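Period circadian protein homolog 2 (Mus musculus, PDB 3GDI) probably acts as a regulator of transcription in the circadian clock, pairing with other proteins, including copies of itself, through tandem PAS domains. Local coordinates at residues A[207-212]-A[291-296]; A[214-219]-A[260-265]; A[199-204]-A[295-300]. One frame throughout, in Å; residues are numbered along the deposited sequence.

Contact 1: residues A[207-212]-A[291-296]; sequences SDRPLM and PSVQEL
The first turn of helix 209-221 lies beside the first two turns of helix 291-303, the backbones coming nearest at Arg-209 and Val-293, whose CA atoms are 7.9 Å apart. Helix 209-221 is the long helix of a PAS fold, which follows the short helices and precedes the last three strands of the sheet; helix 291-303 comes after the last strand and packs on the start of helix 209-221 and on helix 200-203. The closest approach is made by Val-293, whose CG2 methyl sits over one face of the Arg-209 guanidinium, 3.4 Å above its plane and offset toward the rim. A small branched side chain suits this place, because a methyl can rest on the flat group without competing for its N-H groups, which point outward in the plane. Arginine suits the other side: its chain runs extended from CG to NE, with CG anti to the carbonyl carbon (chi1 -75°), and carries the charge past the valine. NE and NH2 reach carbonyl oxygens of the 200-203 region through weak hydrogen bonds, with Leu-201 and Val-202 among the acceptors, so the charged end also ties a third segment to this corner. One turn further on, Leu-296 points toward helix 209-221, and its CD1 lies 4.4 Å from Arg-209 O. Within the guanidinium, NH1 comes closest to the valine, 3.5 Å from Val-293 CG2.

Contact 2: residues A[214-219]-A[260-265]; sequences AIHKKI and SFIIGR
Helix segment 214-219 lies against the inner face of the sheet at strand segment 260-265, with Ile-219 CA and Ile-262 CA the nearest pair of backbone positions at 8.2 Å. This is the characteristic PAS arrangement, a long helix laid against a five-stranded antiparallel sheet, here at its central strand 259-268. Ile-262 carries the strand's side of the contact. Its two branches divide the work: CG2 meets Ile-219 CD1 at 3.6 Å, while CD1 lies 3.9 Å from Ile-219 CG2. Each isoleucine therefore offers both a short branch and a long one, and the beta-branched shape lets the pair touch twice. In Ile-219 the chain from CA through CG1 to CD1 is fully extended (chi2 179°), which takes its terminal methyl to the strand. Ile-262 CD1 also reaches the imidazole of His-216, lying 4.1 Å from CD2. That ring is fixed by its nitrogens: ND1 is hydrogen-bonded to Met-212 O, one turn back in the helix, and NE2 to His-171 NE2 on neighbouring strand 166-171. Ile-263 points to the other face of the sheet, where it packs on Pro-254 of the second subunit, while Phe-261 stacks on Phe-261 of that subunit. The chemistry thus differs between the two faces of one strand: toward the helix, buried aliphatic groups join it to the core of its own domain, with histidine's polar atoms satisfied by other partners, whereas the opposite face takes part in the dimer.

Contact 3: residues A[199-204]-A[295-300]; sequences PVLVQL and ELTEQI
Apolar contacts between the short, weakly bonded helix at 200-203 and helix 291-303 centre on one residue, Leu-201, and the backbones come nearest where Leu-201 CA lies 7.4 Å from Thr-297 CA. The short helix belongs to the PAS fold, in the region between strand 177-180 and the long helix 209-221; helix 291-303 packs alongside it after the sheet is complete. Leucine suits the place because its fork faces two ways: one branch, CD2, meets Leu-296, Thr-297 and Ile-300, while the other, CD1, turns to Met-212 of helix 209-221. The CD2 methyl lies 3.8 Å from Leu-296 CB, the two side chains crossing at about a right angle, and 4.1 Å from Ile-300 CD1, one turn further along the helix. Ile-300 has an extended chain (chi2 172°), which brings CD1 to the leucine; its CG2 lies against the His-216 ring, and the side chain also touches Cys-175. Leu-201 CD2 also approaches Thr-297 OG1 at 3.8 Å, the leucine and threonine side chains running antiparallel past one another.

Polar links use the threonine and a water. Thr-297 OG1 is hydrogen-bonded to Val-293 O one turn earlier in its own helix, a bond made possible by chi1 of -73°, which places the hydroxyl beside the backbone N. Threonine suits this border, since the hydroxyl can satisfy itself against its helix and still serve an outside partner. That partner is water 1, which accepts from Leu-201 N at 3.1 Å and donates to Thr-297 OG1, also at 3.1 Å.

Contact 2 lies within the second PAS domain, and contacts 1 and 3 join that domain to helix 291-303. Contacts 1 and 3 have centres about 5 Å apart and both use Leu-296 of helix 291-303, which thus packs on both the short helix 200-203 and the start of helix 209-221. Contact 2 lies about 15 Å from the centre of contact 1 and about 13 Å from that of contact 3, where the same long helix meets strand 259-268. Along the chain, contact 2 is nested inside the loops that the other two close. Helix 209-221 thus touches both the sheet and the C-terminal helix, while contacts 2 and 3 each also have residues touching the second subunit.

Contact 1: residues A[207-212]-A[291-296]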
loop_
_atom_site.group_PDB
_atom_site.type_symbol
_atom_site.label_atom_id
_atom_site.label_comp_id
_atom_site.label_asym_id
_atom_site.label_seq_id
_atom_site.Cartn_x
_atom_site.Cartn_y
_atom_site.Cartn_z
ATOM N N SER A 207 3.499 26.279 -9.156
ATOM C CA SER A 207 4.766 27.011 -9.226
ATOM C C SER A 207 5.878 26.376 -8.385
ATOM O O SER A 207 7.018 26.829 -8.418
ATOM C CB SER A 207 4.571 28.462 -8.783
ATOM O OG SER A 207 3.625 29.116 -9.610
ATOM N N ASP A 208 5.540 25.338 -7.626
ATOM C CA ASP A 208 6.516 24.654 -6.794
ATOM C C ASP A 208 6.761 23.238 -7.303
ATOM O O ASP A 208 7.427 22.440 -6.648
ATOM C CB ASP A 208 6.035 24.625 -5.347
ATOM C CG ASP A 208 5.975 26.014 -4.727
ATOM O OD1 ASP A 208 5.445 26.151 -3.594
ATOM O OD2 ASP A 208 6.465 26.969 -5.374
ATOM N N ARG A 209 6.220 22.925 -8.476
ATOM C CA ARG A 209 6.402 21.607 -9.059
ATOM C C ARG A 209 7.787 21.441 -9.672
ATOM O O ARG A 209 8.467 20.443 -9.426
ATOM C CB ARG A 209 5.326 21.342 -10.100
ATOM C CG ARG A 209 4.013 21.049 -9.466
ATOM C CD ARG A 209 2.916 20.856 -10.464
ATOM N NE ARG A 209 1.667 20.666 -9.743
ATOM C CZ ARG A 209 0.462 20.768 -10.286
ATOM N NH1 ARG A 209 0.338 21.060 -11.571
ATOM N NH2 ARG A 209 -0.618 20.592 -9.534
ATOM N N PRO A 210 8.216 22.404 -10.501
ATOM C CA PRO A 210 9.549 22.272 -11.094
ATOM C C PRO A 210 10.615 22.151 -9.998
ATOM O O PRO A 210 11.672 21.558 -10.203
ATOM C CB PRO A 210 9.688 23.558 -11.905
ATOM C CG PRO A 210 8.275 23.801 -12.368
ATOM C CD PRO A 210 7.468 23.518 -11.118
ATOM N N LEU A 211 10.331 22.715 -8.830
ATOM C CA LEU A 211 11.273 22.646 -7.718
ATOM C C LEU A 211 11.520 21.194 -7.342
ATOM O O LEU A 211 12.617 20.837 -6.921
ATOM C CB LEU A 211 10.736 23.391 -6.490
ATOM C CG LEU A 211 10.762 24.924 -6.443
ATOM C CD1 LEU A 211 10.039 25.513 -7.650
ATOM C CD2 LEU A 211 10.106 25.389 -5.140
ATOM N N MET A 212 10.494 20.363 -7.491
ATOM C CA MET A 212 10.614 18.953 -7.149
ATOM C C MET A 212 11.742 18.263 -7.894
ATOM O O MET A 212 12.365 17.342 -7.370
ATOM C CB MET A 212 9.298 18.214 -7.403
ATOM C CG MET A 212 8.264 18.449 -6.340
ATOM S SD MET A 212 8.925 18.153 -4.669
ATOM C CE MET A 212 8.571 16.453 -4.477
ATOM N N PRO A 291 -1.014 17.891 -17.832
ATOM C CA PRO A 291 -0.053 18.003 -18.934
ATOM C C PRO A 291 1.402 17.938 -18.482
ATOM O O PRO A 291 2.136 17.004 -18.805
ATOM C CB PRO A 291 -0.390 19.359 -19.543
ATOM C CG PRO A 291 -1.865 19.473 -19.300
ATOM C CD PRO A 291 -1.999 18.987 -17.882
ATOM N N SER A 292 1.799 18.953 -17.727
ATOM C CA SER A 292 3.156 19.070 -17.226
ATOM C C SER A 292 3.496 18.094 -16.105
ATOM O O SER A 292 4.651 17.692 -15.964
ATOM C CB SER A 292 3.391 20.501 -16.752
ATOM O OG SER A 292 3.040 21.416 -17.771
ATOM N N VAL A 293 2.504 17.713 -15.305
ATOM C CA VAL A 293 2.755 16.786 -14.208
ATOM C C VAL A 293 3.281 15.453 -14.716
ATOM O O VAL A 293 4.253 14.929 -14.184
ATOM C CB VAL A 293 1.490 16.543 -13.367
ATOM C CG1 VAL A 293 1.721 15.414 -12.375
ATOM C CG2 VAL A 293 1.136 17.806 -12.618
ATOM N N GLN A 294 2.647 14.907 -15.747
ATOM C CA GLN A 294 3.087 13.635 -16.310
ATOM C C GLN A 294 4.549 13.756 -16.730
ATOM O O GLN A 294 5.383 12.926 -16.381
ATOM C CB GLN A 294 2.241 13.272 -17.530
ATOM C CG GLN A 294 0.748 13.175 -17.259
ATOM C CD GLN A 294 -0.056 12.945 -18.530
ATOM O OE1 GLN A 294 -1.285 12.853 -18.497
ATOM N NE2 GLN A 294 0.639 12.851 -19.659
ATOM N N GLU A 295 4.840 14.810 -17.480
ATOM C CA GLU A 295 6.182 15.085 -17.974
ATOM C C GLU A 295 7.228 15.140 -16.867
ATOM O O GLU A 295 8.258 14.464 -16.931
ATOM C CB GLU A 295 6.193 16.423 -18.724
ATOM C CG GLU A 295 7.587 16.907 -19.123
ATOM C CD GLU A 295 7.649 18.414 -19.363
ATOM O OE1 GLU A 295 8.747 18.919 -19.699
ATOM O OE2 GLU A 295 6.607 19.091 -19.209
ATOM N N LEU A 296 6.963 15.968 -15.861
ATOM C CA LEU A 296 7.878 16.151 -14.743
ATOM C C LEU A 296 8.016 14.870 -13.917
ATOM O O LEU A 296 9.082 14.571 -13.382
ATOM C CB LEU A 296 7.379 17.299 -13.861
ATOM C CG LEU A 296 8.414 18.299 -13.343
ATOM C CD1 LEU A 296 9.505 17.572 -12.579
ATOM C CD2 LEU A 296 9.013 19.059 -14.511
#

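Contact 2: residues A[214-219]-A[260-265]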
loop_
_atom_site.group_PDB
_atom_site.type_symbol
_atom_site.label_atom_id
_atom_site.label_comp_id
_atom_site.label_asym_id
_atom_site.label_seq_id
_atom_site.Cartn_x
_atom_site.Cartn_y
_atom_site.Cartn_z
ATOM N N ALA A 214 14.666 19.517 -8.710
ATOM C CA ALA A 214 15.918 19.834 -8.037
ATOM C C ALA A 214 15.973 19.165 -6.679
ATOM O O ALA A 214 17.035 18.785 -6.195
ATOM C CB ALA A 214 16.064 21.341 -7.878
ATOM N N ILE A 215 14.819 19.017 -6.053
ATOM C CA ILE A 215 14.790 18.393 -4.752
ATOM C C ILE A 215 15.207 16.939 -4.865
ATOM O O ILE A 215 15.990 16.455 -4.059
ATOM C CB ILE A 215 13.395 18.515 -4.127
ATOM C CG1 ILE A 215 13.159 19.973 -3.740
ATOM C CG2 ILE A 215 13.274 17.619 -2.916
ATOM C CD1 ILE A 215 11.692 20.340 -3.551
ATOM N N HIS A 216 14.709 16.232 -5.871
ATOM C CA HIS A 216 15.099 14.837 -5.986
ATOM C C HIS A 216 16.571 14.674 -6.343
ATOM O O HIS A 216 17.226 13.751 -5.860
ATOM C CB HIS A 216 14.186 14.100 -6.966
ATOM C CG HIS A 216 12.800 13.905 -6.438
ATOM N ND1 HIS A 216 11.903 14.943 -6.305
ATOM C CD2 HIS A 216 12.193 12.817 -5.912
ATOM C CE1 HIS A 216 10.806 14.504 -5.716
ATOM N NE2 HIS A 216 10.957 13.217 -5.464
ATOM N N LYS A 217 17.100 15.583 -7.157
ATOM C CA LYS A 217 18.512 15.532 -7.525
ATOM C C LYS A 217 19.367 15.625 -6.264
ATOM O O LYS A 217 20.353 14.903 -6.120
ATOM C CB LYS A 217 18.869 16.675 -8.474
ATOM C CG LYS A 217 18.172 16.574 -9.808
ATOM C CD LYS A 217 18.872 17.389 -10.880
ATOM C CE LYS A 217 18.328 17.027 -12.262
ATOM N NZ LYS A 217 18.977 17.811 -13.346
ATOM N N LYS A 218 18.988 16.510 -5.349
ATOM C CA LYS A 218 19.745 16.642 -4.117
ATOM C C LYS A 218 19.528 15.417 -3.235
ATOM O O LYS A 218 20.439 14.989 -2.529
ATOM C CB LYS A 218 19.337 17.898 -3.345
ATOM C CG LYS A 218 19.588 19.197 -4.093
ATOM C CD LYS A 218 19.328 20.418 -3.198
ATOM C CE LYS A 218 19.416 21.742 -3.976
ATOM N NZ LYS A 218 20.750 21.965 -4.608
ATOM N N ILE A 219 18.326 14.849 -3.277
ATOM C CA ILE A 219 18.026 13.687 -2.448
ATOM C C ILE A 219 18.911 12.486 -2.741
ATOM O O ILE A 219 19.461 11.890 -1.822
ATOM C CB ILE A 219 16.555 13.241 -2.589
ATOM C CG1 ILE A 219 15.631 14.273 -1.940
ATOM C CG2 ILE A 219 16.360 11.882 -1.942
ATOM C CD1 ILE A 219 14.162 13.921 -2.054
ATOM N N SER A 260 14.413 3.224 -2.895
ATOM C CA SER A 260 13.129 2.524 -2.837
ATOM C C SER A 260 11.977 3.454 -2.422
ATOM O O SER A 260 10.847 3.283 -2.884
ATOM C CB SER A 260 13.189 1.361 -1.853
ATOM O OG SER A 260 14.166 0.415 -2.222
ATOM N N PHE A 261 12.260 4.416 -1.542
ATOM C CA PHE A 261 11.255 5.374 -1.082
ATOM C C PHE A 261 11.878 6.749 -0.848
ATOM O O PHE A 261 13.066 6.862 -0.579
ATOM C CB PHE A 261 10.643 4.971 0.265
ATOM C CG PHE A 261 10.025 3.618 0.289
ATOM C CD1 PHE A 261 10.752 2.520 0.731
ATOM C CD2 PHE A 261 8.694 3.445 -0.090
ATOM C CE1 PHE A 261 10.169 1.268 0.802
ATOM C CE2 PHE A 261 8.091 2.190 -0.024
ATOM C CZ PHE A 261 8.826 1.097 0.421
ATOM N N ILE A 262 11.053 7.785 -0.922
ATOM C CA ILE A 262 11.488 9.150 -0.651
ATOM C C ILE A 262 10.616 9.516 0.537
ATOM O O ILE A 262 9.400 9.375 0.447
ATOM C CB ILE A 262 11.119 10.113 -1.785
ATOM C CG1 ILE A 262 11.762 9.666 -3.105
ATOM C CG2 ILE A 262 11.543 11.529 -1.404
ATOM C CD1 ILE A 262 13.243 9.986 -3.202
ATOM N N ILE A 263 11.210 9.954 1.646
ATOM C CA ILE A 263 10.428 10.334 2.821
ATOM C C ILE A 263 10.589 11.796 3.160
ATOM O O ILE A 263 11.699 12.323 3.143
ATOM C CB ILE A 263 10.826 9.547 4.059
ATOM C CG1 ILE A 263 12.347 9.484 4.157
ATOM C CG2 ILE A 263 10.205 8.183 4.014
ATOM C CD1 ILE A 263 12.857 8.650 5.319
ATOM N N GLY A 264 9.479 12.448 3.481
ATOM C CA GLY A 264 9.527 13.852 3.828
ATOM C C GLY A 264 8.883 14.097 5.177
ATOM O O GLY A 264 7.879 13.478 5.523
ATOM N N ARG A 265 9.474 14.995 5.956
ATOM C CA ARG A 265 8.941 15.338 7.265
ATOM C C ARG A 265 8.581 16.795 7.148
ATOM O O ARG A 265 9.459 17.645 7.064
ATOM C CB ARG A 265 9.995 15.157 8.347
ATOM C CG ARG A 265 9.441 15.404 9.728
ATOM C CD ARG A 265 10.502 15.281 10.761
ATOM N NE ARG A 265 9.938 14.952 12.060
ATOM C CZ ARG A 265 9.700 15.840 13.015
ATOM N NH1 ARG A 265 9.979 17.122 12.808
ATOM N NH2 ARG A 265 9.195 15.440 14.179
#

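Contact 3: residues A[199-204]-A[295-300]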
loop_
_atom_site.group_PDB
_atom_site.type_symbol
_atom_site.label_atom_id
_atom_site.label_comp_id
_atom_site.label_asym_id
_atom_site.label_seq_id
_atom_site.Cartn_x
_atom_site.Cartn_y
_atom_site.Cartn_z
ATOM N N PRO A 199 -0.452 11.017 -7.742
ATOM C CA PRO A 199 0.761 11.807 -7.976
ATOM C C PRO A 199 1.058 12.804 -6.879
ATOM O O PRO A 199 0.203 13.587 -6.490
ATOM C CB PRO A 199 0.480 12.508 -9.315
ATOM C CG PRO A 199 -0.504 11.591 -10.000
ATOM C CD PRO A 199 -1.418 11.219 -8.839
ATOM N N VAL A 200 2.285 12.764 -6.390
ATOM C CA VAL A 200 2.745 13.682 -5.367
ATOM C C VAL A 200 2.663 15.101 -5.913
ATOM O O VAL A 200 2.168 16.008 -5.251
ATOM C CB VAL A 200 4.214 13.396 -5.023
ATOM C CG1 VAL A 200 4.790 14.513 -4.162
ATOM C CG2 VAL A 200 4.322 12.046 -4.334
ATOM N N LEU A 201 3.156 15.276 -7.134
ATOM C CA LEU A 201 3.193 16.575 -7.789
ATOM C C LEU A 201 1.855 17.272 -7.961
ATOM O O LEU A 201 1.796 18.497 -8.043
ATOM C CB LEU A 201 3.879 16.441 -9.149
ATOM C CG LEU A 201 5.383 16.709 -9.132
ATOM C CD1 LEU A 201 5.993 16.027 -7.937
ATOM C CD2 LEU A 201 6.022 16.220 -10.426
ATOM N N VAL A 202 0.783 16.494 -8.026
ATOM C CA VAL A 202 -0.546 17.059 -8.189
ATOM C C VAL A 202 -0.928 17.929 -6.991
ATOM O O VAL A 202 -1.521 18.998 -7.154
ATOM C CB VAL A 202 -1.590 15.918 -8.442
ATOM C CG1 VAL A 202 -2.939 16.243 -7.839
ATOM C CG2 VAL A 202 -1.753 15.729 -9.931
ATOM N N GLN A 203 -0.558 17.489 -5.792
ATOM C CA GLN A 203 -0.866 18.239 -4.578
ATOM C C GLN A 203 -0.025 19.496 -4.407
ATOM O O GLN A 203 -0.342 20.346 -3.588
ATOM C CB GLN A 203 -0.664 17.360 -3.348
ATOM C CG GLN A 203 -1.512 16.118 -3.333
ATOM C CD GLN A 203 -2.986 16.423 -3.457
ATOM O OE1 GLN A 203 -3.478 17.397 -2.899
ATOM N NE2 GLN A 203 -3.702 15.576 -4.175
ATOM N N LEU A 204 1.058 19.622 -5.158
ATOM C CA LEU A 204 1.902 20.798 -5.013
ATOM C C LEU A 204 1.392 21.962 -5.840
ATOM O O LEU A 204 0.748 21.770 -6.865
ATOM C CB LEU A 204 3.348 20.470 -5.416
ATOM C CG LEU A 204 4.342 20.032 -4.334
ATOM C CD1 LEU A 204 3.813 18.881 -3.506
ATOM C CD2 LEU A 204 5.619 19.627 -5.013
ATOM N N GLU A 295 4.840 14.810 -17.480
ATOM C CA GLU A 295 6.182 15.085 -17.974
ATOM C C GLU A 295 7.228 15.140 -16.867
ATOM O O GLU A 295 8.258 14.464 -16.931
ATOM C CB GLU A 295 6.193 16.423 -18.724
ATOM C CG GLU A 295 7.587 16.907 -19.123
ATOM C CD GLU A 295 7.649 18.414 -19.363
ATOM O OE1 GLU A 295 8.747 18.919 -19.699
ATOM O OE2 GLU A 295 6.607 19.091 -19.209
ATOM N N LEU A 296 6.963 15.968 -15.861
ATOM C CA LEU A 296 7.878 16.151 -14.743
ATOM C C LEU A 296 8.016 14.870 -13.917
ATOM O O LEU A 296 9.082 14.571 -13.382
ATOM C CB LEU A 296 7.379 17.299 -13.861
ATOM C CG LEU A 296 8.414 18.299 -13.343
ATOM C CD1 LEU A 296 9.505 17.572 -12.579
ATOM C CD2 LEU A 296 9.013 19.059 -14.511
ATOM N N THR A 297 6.924 14.117 -13.828
ATOM C CA THR A 297 6.906 12.878 -13.079
ATOM C C THR A 297 7.856 11.854 -13.691
ATOM O O THR A 297 8.781 11.394 -13.031
ATOM C CB THR A 297 5.467 12.304 -13.016
ATOM O OG1 THR A 297 4.676 13.098 -12.124
ATOM C CG2 THR A 297 5.471 10.866 -12.538
ATOM N N GLU A 298 7.649 11.506 -14.955
ATOM C CA GLU A 298 8.513 10.514 -15.590
ATOM C C GLU A 298 9.971 10.971 -15.590
ATOM O O GLU A 298 10.898 10.158 -15.586
ATOM C CB GLU A 298 8.038 10.226 -17.022
ATOM C CG GLU A 298 8.775 9.071 -17.708
ATOM C CD GLU A 298 8.001 8.487 -18.894
ATOM O OE1 GLU A 298 7.540 9.270 -19.762
ATOM O OE2 GLU A 298 7.861 7.243 -18.961
ATOM N N GLN A 299 10.158 12.283 -15.574
ATOM C CA GLN A 299 11.484 12.882 -15.573
ATOM C C GLN A 299 12.189 12.590 -14.251
ATOM O O GLN A 299 13.393 12.340 -14.213
ATOM C CB GLN A 299 11.340 14.389 -15.772
ATOM C CG GLN A 299 12.592 15.114 -16.184
ATOM C CD GLN A 299 12.351 16.607 -16.330
ATOM O OE1 GLN A 299 11.350 17.032 -16.924
ATOM N NE2 GLN A 299 13.266 17.414 -15.792
ATOM N N ILE A 300 11.427 12.631 -13.164
ATOM C CA ILE A 300 11.963 12.369 -11.837
ATOM C C ILE A 300 12.199 10.870 -11.664
ATOM O O ILE A 300 13.260 10.454 -11.198
ATOM C CB ILE A 300 10.992 12.873 -10.743
ATOM C CG1 ILE A 300 10.972 14.403 -10.734
ATOM C CG2 ILE A 300 11.405 12.348 -9.385
ATOM C CD1 ILE A 300 9.910 15.009 -9.833
HETATM O O HOH W 1 3.748 13.039 -9.146
#